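Local coordinates for crispr-associated protein Cas5, dvulg subtype (Xanthomonas oryzae pv. oryzae, PDB 3VZI) that probably acts as a Cas5d endoribonuclease that processes precursor CRISPR RNA in the microbial CRISPR immune system, at residues V55-V60 and D211-V216; T201-F205 and Q220-V224. All coordinates share one frame; numbering follows the deposited sequence.

Contact 1: residues V55-V60 and D211-V216; sequences VDSIQV and DGLVAV
The flat carboxamide of Gln59 turns one face to the backbone of Gly212, whose C lies 3.6 Å from NE2, while Leu213 CD1 approaches OE1 on that same face at 3.5 Å. Beside the NE2 end is Asp211 O, which accepts a weak hydrogen bond (3.2 Å). A bend at chi2 (89°) brings the amide back over the partner segment. These groups lie where strand 213-215 adds to the edge of an RRM-like, ferredoxin-type antiparallel sheet, alongside strand 51-60. Two nearly straight bonds join the hydrogen-bonded pair, Ile58 N to Val214 O at 3.1 Å and Val214 N to Ile58 O at 2.9 Å; Val60 N to Gly212 O extends the pairing. Gly212 suits the turn into the strand because its phi is positive (93°). Side chains then alternate. The small or polar Ser57, Gln59 and Ala215 suit the more open face, where Leu213 covers part of its neighbours, its CD1 also against Ser57 OG. The branched Ile58 and Val214 point to the other, buried face, with Met209 against Val214 and Ile33 against Ile58; nearby, Pro35 of helix 35-45 meets Val216. Asp56 and Ser57 form a classic beta bulge opposite Ala119 of the neighbouring strand 114-124, and Asp56 OD2 is hydrogen-bonded to His121. Asp56 O still receives Val216 N at 2.8 Å, and Val216 CG2 packs on Ile58 CD1 at 3.7 Å.

Contact 2: residues T201-F205 and Q220-V224; sequences TPRFF and QDGGV
Val224 lies across the backbone of Arg203 and Phe204, and its CG1 methyl makes the close part of the contact. This methyl sits 3.5 Å from Arg203 CA and 3.8 Å from Arg203 CG, and it reaches the edge of the Phe204 ring, near the ring plane, at CD2 (3.9 Å). A compact branched side chain fits here because its second methyl, CG2, can rest on the aliphatic part of Arg203 at the same time. From its own backbone, Val224 N donates to Phe204 O in the carbonyl plane, although the N-H is bent at 132°. Gly223 brings its CA to this same oxygen, in a CA-H...O contact. The loose side is the preceding chain: Gly222, at the centre of an inverse gamma turn, is exposed and buries little surface against the strand. The guanidinium of Arg203 extends past the valine to a long, weak ion pair with Asp195. Strand 202-210 is meanwhile paired with strand 184-194, from which Trp189 touches Phe204 and His192 meets the Phe205 ring edge-to-face; Pro21 and Tyr30, from loops, also pack on Phe204, and the tail 220-224 rests on this hairpin as irregular chain.

Overall arrangement
From the N terminus the chain first passes through 55-60, in the RRM-like sheet, then runs through 150 residues that include the helices 80-88, 92-103 and 134-146 before 211-216 returns to close contact 1. Within that long loop lies 201-205, on the second strand of the 184-194/202-210 hairpin. Its partner 220-224 comes after 211-216, so contact 2 closes a much shorter loop, of 14 residues, and the two contacts cross rather than nest. Strand 202-210 leads almost directly into 213-215, coupling hairpin to sheet edge. The centres of contacts 1 and 2 are about 17 Å apart, yet the two touch where Phe205 CE1 packs on Ala215 O at 4.1 Å.

Contact 1: residues V55-V60 and D211-V216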
# COMPACT_ATOMS: atom_id res chain seq x y z
N VAL A 55 10.40 -4.81 4.79
CA VAL A 55 10.33 -4.72 3.34
C VAL A 55 11.66 -4.25 2.77
O VAL A 55 12.15 -3.20 3.17
CB VAL A 55 9.22 -3.76 2.89
CG1 VAL A 55 9.26 -3.53 1.39
CG2 VAL A 55 7.86 -4.33 3.26
N ASP A 56 12.23 -5.02 1.84
CA ASP A 56 13.54 -4.74 1.26
C ASP A 56 13.43 -4.06 -0.10
O ASP A 56 14.23 -3.16 -0.43
CB ASP A 56 14.31 -6.03 1.07
CG ASP A 56 14.33 -6.91 2.33
OD1 ASP A 56 14.83 -6.46 3.36
OD2 ASP A 56 13.85 -8.06 2.29
N SER A 57 12.47 -4.50 -0.92
CA SER A 57 12.26 -3.88 -2.23
C SER A 57 10.88 -4.15 -2.82
O SER A 57 10.23 -5.12 -2.47
CB SER A 57 13.34 -4.30 -3.20
OG SER A 57 12.97 -5.51 -3.82
N ILE A 58 10.44 -3.26 -3.69
CA ILE A 58 9.16 -3.36 -4.38
C ILE A 58 9.46 -3.35 -5.88
O ILE A 58 10.27 -2.56 -6.33
CB ILE A 58 8.30 -2.14 -4.07
CG1 ILE A 58 7.81 -2.19 -2.62
CG2 ILE A 58 7.14 -1.98 -5.05
CD1 ILE A 58 7.82 -0.81 -1.98
N GLN A 59 8.84 -4.23 -6.64
CA GLN A 59 9.01 -4.27 -8.09
C GLN A 59 7.68 -3.85 -8.67
O GLN A 59 6.67 -4.46 -8.39
CB GLN A 59 9.31 -5.69 -8.54
CG GLN A 59 9.42 -5.86 -10.04
CD GLN A 59 10.83 -5.65 -10.54
OE1 GLN A 59 11.80 -6.16 -9.96
NE2 GLN A 59 10.95 -4.88 -11.62
N VAL A 60 7.65 -2.77 -9.44
CA VAL A 60 6.39 -2.33 -10.05
C VAL A 60 6.25 -3.13 -11.35
O VAL A 60 7.17 -3.16 -12.19
CB VAL A 60 6.42 -0.81 -10.26
CG1 VAL A 60 5.12 -0.24 -10.85
CG2 VAL A 60 6.76 -0.15 -8.94
N ASP A 211 14.50 0.10 -13.61
CA ASP A 211 13.83 -0.99 -14.35
C ASP A 211 12.68 -1.63 -13.54
O ASP A 211 12.53 -2.85 -13.49
CB ASP A 211 14.83 -2.06 -14.86
CG ASP A 211 15.87 -1.50 -15.83
OD1 ASP A 211 15.53 -0.59 -16.63
OD2 ASP A 211 17.05 -1.95 -15.81
N GLY A 212 11.87 -0.80 -12.89
CA GLY A 212 10.79 -1.30 -12.03
C GLY A 212 11.15 -1.47 -10.56
O GLY A 212 10.28 -1.37 -9.68
N LEU A 213 12.43 -1.69 -10.28
CA LEU A 213 12.84 -2.03 -8.92
C LEU A 213 13.04 -0.77 -8.12
O LEU A 213 13.68 0.15 -8.61
CB LEU A 213 14.12 -2.82 -8.97
CG LEU A 213 14.53 -3.62 -7.75
CD1 LEU A 213 13.39 -4.52 -7.25
CD2 LEU A 213 15.75 -4.44 -8.15
N VAL A 214 12.45 -0.73 -6.93
CA VAL A 214 12.58 0.36 -5.99
C VAL A 214 13.17 -0.24 -4.71
O VAL A 214 12.45 -0.88 -3.96
CB VAL A 214 11.17 0.98 -5.66
CG1 VAL A 214 11.22 2.01 -4.54
CG2 VAL A 214 10.53 1.61 -6.90
N ALA A 215 14.46 -0.05 -4.46
CA ALA A 215 15.08 -0.48 -3.19
C ALA A 215 14.43 0.25 -2.02
O ALA A 215 14.19 1.42 -2.12
CB ALA A 215 16.57 -0.17 -3.20
N VAL A 216 14.14 -0.42 -0.91
CA VAL A 216 13.56 0.25 0.26
C VAL A 216 14.58 0.35 1.40
O VAL A 216 15.00 -0.67 1.93
CB VAL A 216 12.25 -0.45 0.73
CG1 VAL A 216 11.71 0.13 2.03
CG2 VAL A 216 11.18 -0.38 -0.38

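Contact 2: residues T201-F205 and Q220-V224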
# COMPACT_ATOMS: atom_id res chain seq x y z
N THR A 201 3.61 8.44 14.05
CA THR A 201 4.36 9.53 13.37
C THR A 201 5.09 8.98 12.14
O THR A 201 5.96 8.10 12.25
CB THR A 201 5.33 10.35 14.30
OG1 THR A 201 6.54 9.62 14.56
CG2 THR A 201 4.67 10.71 15.62
N PRO A 202 4.73 9.49 10.95
CA PRO A 202 5.20 8.93 9.69
C PRO A 202 6.63 9.33 9.35
O PRO A 202 7.13 10.34 9.84
CB PRO A 202 4.22 9.53 8.67
CG PRO A 202 3.86 10.86 9.26
CD PRO A 202 3.85 10.66 10.76
N ARG A 203 7.29 8.54 8.52
CA ARG A 203 8.61 8.89 7.99
C ARG A 203 8.61 8.79 6.44
O ARG A 203 7.75 8.11 5.84
CB ARG A 203 9.70 7.99 8.58
CG ARG A 203 10.12 8.36 9.99
CD ARG A 203 10.31 7.08 10.79
NE ARG A 203 11.39 7.14 11.78
CZ ARG A 203 11.25 7.53 13.04
NH1 ARG A 203 10.07 7.94 13.51
NH2 ARG A 203 12.30 7.53 13.85
N PHE A 204 9.57 9.47 5.81
CA PHE A 204 9.61 9.52 4.37
C PHE A 204 11.00 9.23 3.82
O PHE A 204 12.01 9.45 4.48
CB PHE A 204 9.12 10.88 3.86
CG PHE A 204 7.78 11.29 4.41
CD1 PHE A 204 6.62 11.14 3.65
CD2 PHE A 204 7.67 11.85 5.70
CE1 PHE A 204 5.38 11.52 4.17
CE2 PHE A 204 6.43 12.23 6.22
CZ PHE A 204 5.29 12.06 5.46
N PHE A 205 11.02 8.75 2.58
CA PHE A 205 12.23 8.56 1.84
C PHE A 205 11.99 9.00 0.38
O PHE A 205 10.82 9.08 -0.08
CB PHE A 205 12.66 7.09 1.95
CG PHE A 205 11.92 6.14 1.02
CD1 PHE A 205 12.58 5.53 -0.07
CD2 PHE A 205 10.60 5.77 1.26
CE1 PHE A 205 11.94 4.60 -0.90
CE2 PHE A 205 9.95 4.86 0.43
CZ PHE A 205 10.61 4.28 -0.67
N GLN A 220 16.83 2.54 10.28
CA GLN A 220 17.92 3.46 10.70
C GLN A 220 18.74 4.06 9.55
O GLN A 220 19.78 3.53 9.18
CB GLN A 220 18.84 2.79 11.74
CG GLN A 220 19.54 1.49 11.32
CD GLN A 220 20.88 1.26 12.04
OE1 GLN A 220 21.74 2.14 12.07
NE2 GLN A 220 21.06 0.07 12.62
N ASP A 221 18.30 5.20 9.01
CA ASP A 221 18.80 5.69 7.70
C ASP A 221 18.33 7.12 7.39
O ASP A 221 17.64 7.74 8.20
CB ASP A 221 18.25 4.76 6.62
CG ASP A 221 19.24 4.48 5.53
OD1 ASP A 221 19.05 4.96 4.39
OD2 ASP A 221 20.22 3.76 5.80
N GLY A 222 18.68 7.63 6.21
CA GLY A 222 18.03 8.82 5.63
C GLY A 222 16.53 8.68 5.31
O GLY A 222 16.07 9.05 4.23
N GLY A 223 15.78 8.10 6.24
CA GLY A 223 14.34 8.31 6.32
C GLY A 223 14.18 9.67 6.99
O GLY A 223 15.05 10.06 7.76
N VAL A 224 13.07 10.36 6.72
CA VAL A 224 12.85 11.80 7.04
C VAL A 224 14.10 12.68 6.92
O VAL A 224 14.43 13.14 5.83
CB VAL A 224 12.11 12.07 8.39
CG1 VAL A 224 10.65 11.72 8.27
CG2 VAL A 224 12.77 11.36 9.57